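Local coordinates for transcriptional regulator (NtrC family) (Aquifex aeolicus, PDB 3DZD), which activates sigma-54-dependent transcription with an AAA+ ATPase domain, probably under control of its receiver domain, and is captured here in the inactive state, at residues 271-274 / 275-278; 112-115 / 116-119; 18-22 / 23-27. One frame throughout, in Å; residues are numbered along the deposited sequence.

Contact 1. Residues 271-274 / 275-278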
ATOM      1  N   ASN A 271     -15.001   4.805 -23.179  1.00 43.82           N
ATOM      2  CA  ASN A 271     -16.416   4.575 -23.458  1.00 48.57           C
ATOM      3  C   ASN A 271     -16.782   5.222 -24.778  1.00 46.72           C
ATOM      4  O   ASN A 271     -17.942   5.516 -25.035  1.00 51.01           O
ATOM      5  CB  ASN A 271     -17.311   5.088 -22.326  1.00 47.65           C
ATOM      6  CG  ASN A 271     -17.474   6.599 -22.341  1.00 55.52           C
ATOM      7  OD1 ASN A 271     -16.599   7.327 -22.801  1.00 58.69           O
ATOM      8  ND2 ASN A 271     -18.601   7.076 -21.826  1.00 48.43           N
ATOM      9  N   LYS A 272     -15.760   5.448 -25.601  1.00 45.48           N
ATOM     10  CA  LYS A 272     -15.915   5.984 -26.950  1.00 48.69           C
ATOM     11  C   LYS A 272     -15.551   4.922 -27.966  1.00 48.87           C
ATOM     12  O   LYS A 272     -14.924   3.923 -27.629  1.00 47.71           O
ATOM     13  CB  LYS A 272     -14.983   7.175 -27.159  1.00 54.33           C
ATOM     14  CG  LYS A 272     -15.131   8.289 -26.139  1.00 56.72           C
ATOM     15  CD  LYS A 272     -14.337   9.518 -26.568  1.00 57.99           C
ATOM     16  CE  LYS A 272     -14.128  10.483 -25.417  1.00 58.71           C
ATOM     17  NZ  LYS A 272     -15.372  10.655 -24.619  1.00 71.36           N
ATOM     18  N   ASN A 273     -15.941   5.129 -29.217  1.00 46.59           N
ATOM     19  CA  ASN A 273     -15.427   4.288 -30.282  1.00 49.18           C
ATOM     20  C   ASN A 273     -14.213   4.981 -30.870  1.00 52.50           C
ATOM     21  O   ASN A 273     -14.347   5.827 -31.748  1.00 54.81           O
ATOM     22  CB  ASN A 273     -16.484   4.050 -31.357  1.00 55.46           C
ATOM     23  CG  ASN A 273     -15.985   3.155 -32.470  1.00 58.28           C
ATOM     24  OD1 ASN A 273     -14.790   3.125 -32.777  1.00 58.74           O
ATOM     25  ND2 ASN A 273     -16.896   2.414 -33.082  1.00 65.80           N
ATOM     26  N   LEU A 274     -13.030   4.625 -30.377  1.00 41.28           N
ATOM     27  CA  LEU A 274     -11.826   5.383 -30.697  1.00 42.76           C
ATOM     28  C   LEU A 274     -11.467   5.379 -32.164  1.00 46.69           C
ATOM     29  O   LEU A 274     -10.859   6.325 -32.652  1.00 50.42           O
ATOM     30  CB  LEU A 274     -10.642   4.910 -29.870  1.00 41.09           C
ATOM     31  CG  LEU A 274     -10.608   5.460 -28.443  1.00 40.51           C
ATOM     32  CD1 LEU A 274      -9.364   4.936 -27.747  1.00 40.17           C
ATOM     33  CD2 LEU A 274     -10.628   6.979 -28.451  1.00 40.76           C
ATOM     34  N   GLU A 275     -11.829   4.320 -32.872  1.00 56.69           N
ATOM     35  CA  GLU A 275     -11.625   4.308 -34.312  1.00 60.81           C
ATOM     36  C   GLU A 275     -12.365   5.470 -34.972  1.00 69.01           C
ATOM     37  O   GLU A 275     -11.906   6.017 -35.972  1.00 75.55           O
ATOM     38  CB  GLU A 275     -12.081   2.985 -34.908  1.00 63.12           C
ATOM     39  CG  GLU A 275     -10.978   1.957 -35.047  1.00 60.23           C
ATOM     40  CD  GLU A 275     -11.485   0.659 -35.643  1.00 76.12           C
ATOM     41  OE1 GLU A 275     -11.063   0.319 -36.769  1.00 82.98           O
ATOM     42  OE2 GLU A 275     -12.320  -0.011 -34.988  1.00 71.63           O
ATOM     43  N   GLU A 276     -13.505   5.852 -34.402  1.00 67.58           N
ATOM     44  CA  GLU A 276     -14.281   6.979 -34.914  1.00 73.16           C
ATOM     45  C   GLU A 276     -13.667   8.313 -34.511  1.00 77.01           C
ATOM     46  O   GLU A 276     -13.751   9.292 -35.249  1.00 88.03           O
ATOM     47  CB  GLU A 276     -15.732   6.908 -34.434  1.00 73.75           C
ATOM     48  CG  GLU A 276     -16.449   5.630 -34.824  1.00 81.55           C
ATOM     49  CD  GLU A 276     -16.214   5.248 -36.276  1.00 95.15           C
ATOM     50  OE1 GLU A 276     -16.209   4.033 -36.576  1.00 92.82           O
ATOM     51  OE2 GLU A 276     -16.028   6.159 -37.115  1.00100.69           O
ATOM     52  N   GLU A 277     -13.059   8.350 -33.332  1.00 61.54           N
ATOM     53  CA  GLU A 277     -12.417   9.561 -32.842  1.00 58.04           C
ATOM     54  C   GLU A 277     -11.187   9.901 -33.670  1.00 63.94           C
ATOM     55  O   GLU A 277     -10.799  11.065 -33.770  1.00 69.62           O
ATOM     56  CB  GLU A 277     -12.029   9.399 -31.376  1.00 54.73           C
ATOM     57  CG  GLU A 277     -13.207   9.249 -30.452  1.00 52.72           C
ATOM     58  CD  GLU A 277     -14.149  10.437 -30.533  1.00 65.49           C
ATOM     59  OE1 GLU A 277     -13.659  11.588 -30.582  1.00 69.58           O
ATOM     60  OE2 GLU A 277     -15.378  10.217 -30.551  1.00 65.73           O
ATOM     61  N   ILE A 278     -10.568   8.882 -34.255  1.00 57.89           N
ATOM     62  CA  ILE A 278      -9.394   9.091 -35.092  1.00 63.87           C
ATOM     63  C   ILE A 278      -9.792   9.769 -36.388  1.00 75.92           C
ATOM     64  O   ILE A 278      -9.123  10.692 -36.853  1.00 77.58           O
ATOM     65  CB  ILE A 278      -8.697   7.772 -35.432  1.00 60.79           C
ATOM     66  CG1 ILE A 278      -7.988   7.218 -34.198  1.00 53.44           C
ATOM     67  CG2 ILE A 278      -7.715   7.974 -36.573  1.00 66.03           C
ATOM     68  CD1 ILE A 278      -7.623   5.760 -34.328  1.00 49.73           C
TER
HETATM   69  O   HOH W   1     -16.924   7.695 -30.074  1.00 58.25           O
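Asn273 and Glu276 meet where helix 274-279 begins. Followed outward, Glu276 first sets CB 3.2 Å from Asn273 O. Its CG, anti to the carbonyl carbon (chi1 -58°), then lies over a face of the amide, 3.4 Å from Asn273 CG. At chi2 the chain bends, which carries OE1 back to 3.9 Å from Asn273 ND2, a loose approach with the amide and carboxylate planes 73° apart; OE2 has a long, weak ion pair with Lys279. The backbone N of Glu276 gives a weak capping bond to Asn273 OD1 (3.4 Å) and a shorter main-chain bond to Asn273 O (2.8 Å), an oxygen that also accepts from Glu277 N. With an alanine here in place of Glu276, one face of the Asn273 amide would probably lose its methylene cover and the amide be freer to turn. On the other flank, one water accepts from Asn273 N and donates to Glu277 OE2 (3.0 Å). Glu277 CG rests 4.0 Å from Leu274 CD2, and the Glu277 chain crosses that of Lys272 at about a right angle, CG lying against Lys272 CD. The ammonium of Lys272 instead reaches Glu233 in a salt bridge. Asn273 is thus the N-cap of a short surface helix that follows strand 265-270 of the AAA+ ATPase sheet.

Contact 2. Residues 112-115 / 116-119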
ATOM      1  N   ILE A 112      22.108  -4.983  11.118  1.00 43.45           N
ATOM      2  CA  ILE A 112      20.937  -5.151  11.964  1.00 43.49           C
ATOM      3  C   ILE A 112      19.829  -4.192  11.546  1.00 42.83           C
ATOM      4  O   ILE A 112      18.672  -4.580  11.397  1.00 42.31           O
ATOM      5  CB  ILE A 112      21.273  -4.902  13.445  1.00 43.99           C
ATOM      6  CG1 ILE A 112      22.214  -5.984  13.963  1.00 44.41           C
ATOM      7  CG2 ILE A 112      19.986  -4.848  14.283  1.00 43.50           C
ATOM      8  CD1 ILE A 112      21.533  -7.310  14.224  1.00 44.75           C
ATOM      9  N   LYS A 113      20.196  -2.934  11.357  1.00 47.26           N
ATOM     10  CA  LYS A 113      19.240  -1.923  10.951  1.00 45.88           C
ATOM     11  C   LYS A 113      18.494  -2.362   9.708  1.00 45.36           C
ATOM     12  O   LYS A 113      17.258  -2.290   9.655  1.00 46.20           O
ATOM     13  CB  LYS A 113      19.944  -0.600  10.682  1.00 49.40           C
ATOM     14  CG  LYS A 113      18.984   0.531  10.398  1.00 46.23           C
ATOM     15  CD  LYS A 113      19.687   1.727   9.789  1.00 52.09           C
ATOM     16  CE  LYS A 113      18.667   2.736   9.285  1.00 65.98           C
ATOM     17  NZ  LYS A 113      19.109   3.463   8.063  1.00 66.97           N
ATOM     18  N   HIS A 114      19.242  -2.819   8.704  1.00 41.66           N
ATOM     19  CA  HIS A 114      18.629  -3.288   7.459  1.00 41.33           C
ATOM     20  C   HIS A 114      17.818  -4.564   7.657  1.00 41.24           C
ATOM     21  O   HIS A 114      16.788  -4.744   7.014  1.00 40.86           O
ATOM     22  CB  HIS A 114      19.667  -3.465   6.348  1.00 41.42           C
ATOM     23  CG  HIS A 114      20.367  -2.200   5.975  1.00 42.60           C
ATOM     24  ND1 HIS A 114      21.665  -2.173   5.521  1.00 48.43           N
ATOM     25  CD2 HIS A 114      19.956  -0.908   6.026  1.00 40.99           C
ATOM     26  CE1 HIS A 114      22.022  -0.922   5.287  1.00 46.95           C
ATOM     27  NE2 HIS A 114      21.002  -0.135   5.587  1.00 47.59           N
ATOM     28  N   ALA A 115      18.272  -5.447   8.541  1.00 41.96           N
ATOM     29  CA  ALA A 115      17.474  -6.628   8.874  1.00 41.90           C
ATOM     30  C   ALA A 115      16.085  -6.236   9.397  1.00 41.47           C
ATOM     31  O   ALA A 115      15.084  -6.832   9.019  1.00 41.31           O
ATOM     32  CB  ALA A 115      18.193  -7.515   9.878  1.00 42.51           C
ATOM     33  N   PHE A 116      16.020  -5.230  10.260  1.00 41.56           N
ATOM     34  CA  PHE A 116      14.729  -4.816  10.786  1.00 42.25           C
ATOM     35  C   PHE A 116      13.864  -4.139   9.726  1.00 41.95           C
ATOM     36  O   PHE A 116      12.657  -4.322   9.716  1.00 40.84           O
ATOM     37  CB  PHE A 116      14.866  -3.933  12.036  1.00 41.25           C
ATOM     38  CG  PHE A 116      14.971  -4.716  13.320  1.00 42.96           C
ATOM     39  CD1 PHE A 116      13.853  -5.321  13.871  1.00 41.90           C
ATOM     40  CD2 PHE A 116      16.192  -4.849  13.979  1.00 43.88           C
ATOM     41  CE1 PHE A 116      13.953  -6.052  15.055  1.00 47.85           C
ATOM     42  CE2 PHE A 116      16.297  -5.573  15.164  1.00 42.83           C
ATOM     43  CZ  PHE A 116      15.184  -6.176  15.702  1.00 44.40           C
ATOM     44  N   GLU A 117      14.460  -3.366   8.830  1.00 50.76           N
ATOM     45  CA  GLU A 117      13.629  -2.753   7.812  1.00 54.21           C
ATOM     46  C   GLU A 117      13.205  -3.781   6.761  1.00 52.15           C
ATOM     47  O   GLU A 117      12.226  -3.588   6.056  1.00 51.90           O
ATOM     48  CB  GLU A 117      14.266  -1.498   7.200  1.00 56.90           C
ATOM     49  CG  GLU A 117      15.604  -1.692   6.524  1.00 71.48           C
ATOM     50  CD  GLU A 117      16.235  -0.365   6.111  1.00 72.05           C
ATOM     51  OE1 GLU A 117      16.708   0.377   7.002  1.00 80.63           O
ATOM     52  OE2 GLU A 117      16.257  -0.070   4.895  1.00 74.13           O
ATOM     53  N   GLU A 118      13.928  -4.890   6.677  1.00 42.35           N
ATOM     54  CA  GLU A 118      13.497  -5.981   5.820  1.00 46.55           C
ATOM     55  C   GLU A 118      12.302  -6.660   6.482  1.00 45.71           C
ATOM     56  O   GLU A 118      11.350  -7.075   5.820  1.00 44.27           O
ATOM     57  CB  GLU A 118      14.631  -6.985   5.625  1.00 44.02           C
ATOM     58  CG  GLU A 118      14.180  -8.325   5.083  1.00 40.97           C
ATOM     59  CD  GLU A 118      13.932  -8.283   3.592  1.00 51.69           C
ATOM     60  OE1 GLU A 118      14.273  -7.255   2.964  1.00 45.30           O
ATOM     61  OE2 GLU A 118      13.411  -9.289   3.048  1.00 50.50           O
ATOM     62  N   TYR A 119      12.369  -6.779   7.803  1.00 46.73           N
ATOM     63  CA  TYR A 119      11.281  -7.352   8.563  1.00 51.67           C
ATOM     64  C   TYR A 119      10.044  -6.465   8.460  1.00 49.03           C
ATOM     65  O   TYR A 119       8.943  -6.946   8.229  1.00 48.74           O
ATOM     66  CB  TYR A 119      11.685  -7.520  10.022  1.00 50.81           C
ATOM     67  CG  TYR A 119      10.503  -7.694  10.930  1.00 53.27           C
ATOM     68  CD1 TYR A 119       9.779  -8.876  10.935  1.00 55.74           C
ATOM     69  CD2 TYR A 119      10.095  -6.667  11.772  1.00 56.83           C
ATOM     70  CE1 TYR A 119       8.690  -9.038  11.763  1.00 57.06           C
ATOM     71  CE2 TYR A 119       9.012  -6.815  12.603  1.00 57.21           C
ATOM     72  CZ  TYR A 119       8.305  -7.999  12.594  1.00 63.19           C
ATOM     73  OH  TYR A 119       7.209  -8.146  13.422  1.00 63.88           O
TER
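Ala115 O is gripped by two backbone donors of the next turn: Tyr119 N at 3.0 Å and, weakly, Glu118 N at 3.3 Å. Glu118 N also bonds His114 O at 2.9 Å. Phe116 N gives a straighter bond to Ile112 O (156° at the hydrogen). The side chains of Ile112 and Phe116 run the same way, and Ile112 CG2 meets the edge of the phenyl ring in its plane, 3.8 Å from Phe116 CD2. On another flank, Glu117 CG sits between its own backbone N and carbonyl carbon (chi1 60°), which turns the chain back and brings CG within 3.3 Å of His114 O. The carboxylate then stands at the edge of the imidazole, OE1 being 3.6 Å from His114 CD2 and the two planes 80° apart. Lys113 NZ is 4.1 Å from the same Glu117 OE1, beyond a salt bridge. Glu118 turns away to a salt bridge with Lys121 of the second subunit, and His114 meets the ring of Tyr96 of that subunit. These i to i+3 and i to i+4 contacts belong to the last turns of helix 105-119, the final helix of the CheY-like receiver fold.

Contact 3. Residues 18-22 / 23-27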
ATOM      1  N   ALA A  18      25.973  -6.786  24.241  1.00 57.24           N
ATOM      2  CA  ALA A  18      26.353  -5.485  24.777  1.00 58.71           C
ATOM      3  C   ALA A  18      26.042  -4.411  23.750  1.00 54.53           C
ATOM      4  O   ALA A  18      25.578  -3.322  24.088  1.00 58.51           O
ATOM      5  CB  ALA A  18      27.834  -5.465  25.140  1.00 55.18           C
ATOM      6  N   ILE A  19      26.284  -4.736  22.487  1.00 49.32           N
ATOM      7  CA  ILE A  19      26.085  -3.795  21.395  1.00 49.96           C
ATOM      8  C   ILE A  19      24.610  -3.562  21.133  1.00 51.50           C
ATOM      9  O   ILE A  19      24.161  -2.417  21.074  1.00 57.60           O
ATOM     10  CB  ILE A  19      26.788  -4.280  20.114  1.00 50.60           C
ATOM     11  CG1 ILE A  19      28.307  -4.247  20.315  1.00 48.34           C
ATOM     12  CG2 ILE A  19      26.381  -3.429  18.928  1.00 46.81           C
ATOM     13  CD1 ILE A  19      29.064  -5.219  19.441  1.00 48.50           C
ATOM     14  N   LEU A  20      23.858  -4.650  20.987  1.00 46.95           N
ATOM     15  CA  LEU A  20      22.431  -4.565  20.707  1.00 46.34           C
ATOM     16  C   LEU A  20      21.723  -3.801  21.808  1.00 49.79           C
ATOM     17  O   LEU A  20      20.959  -2.878  21.541  1.00 48.85           O
ATOM     18  CB  LEU A  20      21.823  -5.962  20.569  1.00 46.51           C
ATOM     19  CG  LEU A  20      22.274  -6.746  19.333  1.00 46.44           C
ATOM     20  CD1 LEU A  20      21.820  -8.194  19.402  1.00 46.67           C
ATOM     21  CD2 LEU A  20      21.756  -6.083  18.065  1.00 45.62           C
ATOM     22  N   GLU A  21      21.975  -4.199  23.050  1.00 76.86           N
ATOM     23  CA  GLU A  21      21.358  -3.556  24.201  1.00 76.89           C
ATOM     24  C   GLU A  21      21.710  -2.072  24.240  1.00 79.92           C
ATOM     25  O   GLU A  21      20.866  -1.234  24.555  1.00 74.43           O
ATOM     26  CB  GLU A  21      21.806  -4.240  25.489  1.00 83.01           C
ATOM     27  CG  GLU A  21      21.052  -3.798  26.731  1.00 87.55           C
ATOM     28  CD  GLU A  21      21.518  -4.530  27.977  1.00100.58           C
ATOM     29  OE1 GLU A  21      22.246  -5.541  27.832  1.00 94.60           O
ATOM     30  OE2 GLU A  21      21.159  -4.095  29.098  1.00 94.82           O
ATOM     31  N   GLU A  22      22.961  -1.763  23.904  1.00 87.14           N
ATOM     32  CA  GLU A  22      23.457  -0.389  23.872  1.00 86.68           C
ATOM     33  C   GLU A  22      22.751   0.463  22.819  1.00 86.36           C
ATOM     34  O   GLU A  22      22.763   1.691  22.894  1.00 92.19           O
ATOM     35  CB  GLU A  22      24.974  -0.385  23.630  1.00 90.01           C
ATOM     36  CG  GLU A  22      25.598   0.992  23.410  1.00 91.51           C
ATOM     37  CD  GLU A  22      25.745   1.362  21.936  1.00 96.78           C
ATOM     38  OE1 GLU A  22      25.837   0.446  21.090  1.00 91.20           O
ATOM     39  OE2 GLU A  22      25.783   2.574  21.626  1.00 95.56           O
ATOM     40  N   GLU A  23      22.125  -0.187  21.844  1.00 65.66           N
ATOM     41  CA  GLU A  23      21.501   0.530  20.737  1.00 65.75           C
ATOM     42  C   GLU A  23      19.982   0.501  20.779  1.00 69.34           C
ATOM     43  O   GLU A  23      19.320   0.918  19.831  1.00 70.59           O
ATOM     44  CB  GLU A  23      21.998  -0.013  19.400  1.00 68.78           C
ATOM     45  CG  GLU A  23      23.432   0.379  19.092  1.00 73.96           C
ATOM     46  CD  GLU A  23      23.576   1.860  18.799  1.00 79.76           C
ATOM     47  OE1 GLU A  23      22.607   2.453  18.277  1.00 84.64           O
ATOM     48  OE2 GLU A  23      24.657   2.425  19.078  1.00 75.02           O
ATOM     49  N   GLY A  24      19.432   0.004  21.879  1.00 69.04           N
ATOM     50  CA  GLY A  24      17.993  -0.006  22.060  1.00 58.09           C
ATOM     51  C   GLY A  24      17.340  -1.336  21.762  1.00 64.52           C
ATOM     52  O   GLY A  24      16.139  -1.489  21.965  1.00 63.97           O
ATOM     53  N   TYR A  25      18.113  -2.303  21.277  1.00 51.34           N
ATOM     54  CA  TYR A  25      17.541  -3.618  21.006  1.00 58.40           C
ATOM     55  C   TYR A  25      17.571  -4.465  22.261  1.00 58.38           C
ATOM     56  O   TYR A  25      18.445  -4.302  23.112  1.00 65.50           O
ATOM     57  CB  TYR A  25      18.274  -4.344  19.874  1.00 57.48           C
ATOM     58  CG  TYR A  25      18.415  -3.536  18.610  1.00 55.18           C
ATOM     59  CD1 TYR A  25      17.386  -3.478  17.679  1.00 51.94           C
ATOM     60  CD2 TYR A  25      19.587  -2.834  18.344  1.00 58.07           C
ATOM     61  CE1 TYR A  25      17.516  -2.734  16.518  1.00 47.79           C
ATOM     62  CE2 TYR A  25      19.729  -2.089  17.192  1.00 54.55           C
ATOM     63  CZ  TYR A  25      18.694  -2.040  16.283  1.00 48.11           C
ATOM     64  OH  TYR A  25      18.850  -1.300  15.132  1.00 53.82           O
ATOM     65  N   HIS A  26      16.612  -5.368  22.374  1.00 63.13           N
ATOM     66  CA  HIS A  26      16.570  -6.276  23.506  1.00 66.10           C
ATOM     67  C   HIS A  26      17.026  -7.673  23.060  1.00 60.57           C
ATOM     68  O   HIS A  26      16.236  -8.459  22.542  1.00 60.60           O
ATOM     69  CB  HIS A  26      15.169  -6.270  24.139  1.00 70.70           C
ATOM     70  CG  HIS A  26      14.807  -4.966  24.794  1.00 85.19           C
ATOM     71  ND1 HIS A  26      14.630  -3.795  24.084  1.00 91.23           N
ATOM     72  CD2 HIS A  26      14.592  -4.648  26.094  1.00 87.25           C
ATOM     73  CE1 HIS A  26      14.326  -2.814  24.916  1.00 93.07           C
ATOM     74  NE2 HIS A  26      14.297  -3.304  26.142  1.00 92.15           N
ATOM     75  N   PRO A  27      18.324  -7.969  23.250  1.00 50.89           N
ATOM     76  CA  PRO A  27      18.970  -9.205  22.791  1.00 47.43           C
ATOM     77  C   PRO A  27      18.660 -10.405  23.672  1.00 53.31           C
ATOM     78  O   PRO A  27      18.399 -10.253  24.871  1.00 57.04           O
ATOM     79  CB  PRO A  27      20.468  -8.902  22.930  1.00 47.91           C
ATOM     80  CG  PRO A  27      20.578  -7.522  23.496  1.00 47.60           C
ATOM     81  CD  PRO A  27      19.246  -7.137  24.037  1.00 47.37           C
TER
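A Schellman motif ends helix 10-22, with Leu20, Tyr25 and Pro27 packed beside it. Tyr25 N bonds to Leu20 O at 2.9 Å, and Gly24 N to Glu21 O at 3.3 Å. Gly24 is the C-prime residue: at its positive phi (100°) any CB would collide with the carbonyl oxygen before it, so glycine suits it. Leu20 O also takes the hydrogen of Glu23 N, and its two donors come from opposite faces of the carbonyl plane. By this turn the chain passes from the helix into strand 26-30, within the beta-alpha-beta unit that opens the receiver domain. Leu20 CB lies 3.5 Å from Pro27 CG, the two side chains sliding past each other in opposite directions, while Leu20 CD2 reaches Tyr25 CD2 at 3.9 Å, the Leu20 and Tyr25 side chains crossing at about a right angle. With CG anti to the carbonyl carbon (chi1 -52°), the tyrosine ring turns an edge toward Leu20 O. A CA-H...O contact joins Glu21 CA to Tyr25 O at 3.2 Å. At the surface the carboxylates of Glu22 and Glu23 lie side by side; Glu22 OE2 and Glu23 OE2 are only 2.8 Å apart, so one acid probably holds a proton.

In the fold
From the N terminus, contact 3 comes first, closing the turn between helix 10-22 and strand 26-30, an outermost strand of the receiver sheet. Contact 2 follows on helix 105-119, and contact 1 opens much later, in the ATPase domain. All three are local and in series; none encloses or crosses another. Contacts 2 and 3 nevertheless touch in space: the rings of Phe116 and Tyr25 meet with planes about 10° apart, and Ile112 CD1 lies 4.0 Å from Leu20 CD2, tying the end of the first helix to the last. Contact 1 is remote, its centre 51 Å from that of contact 2, yet both touch the second subunit.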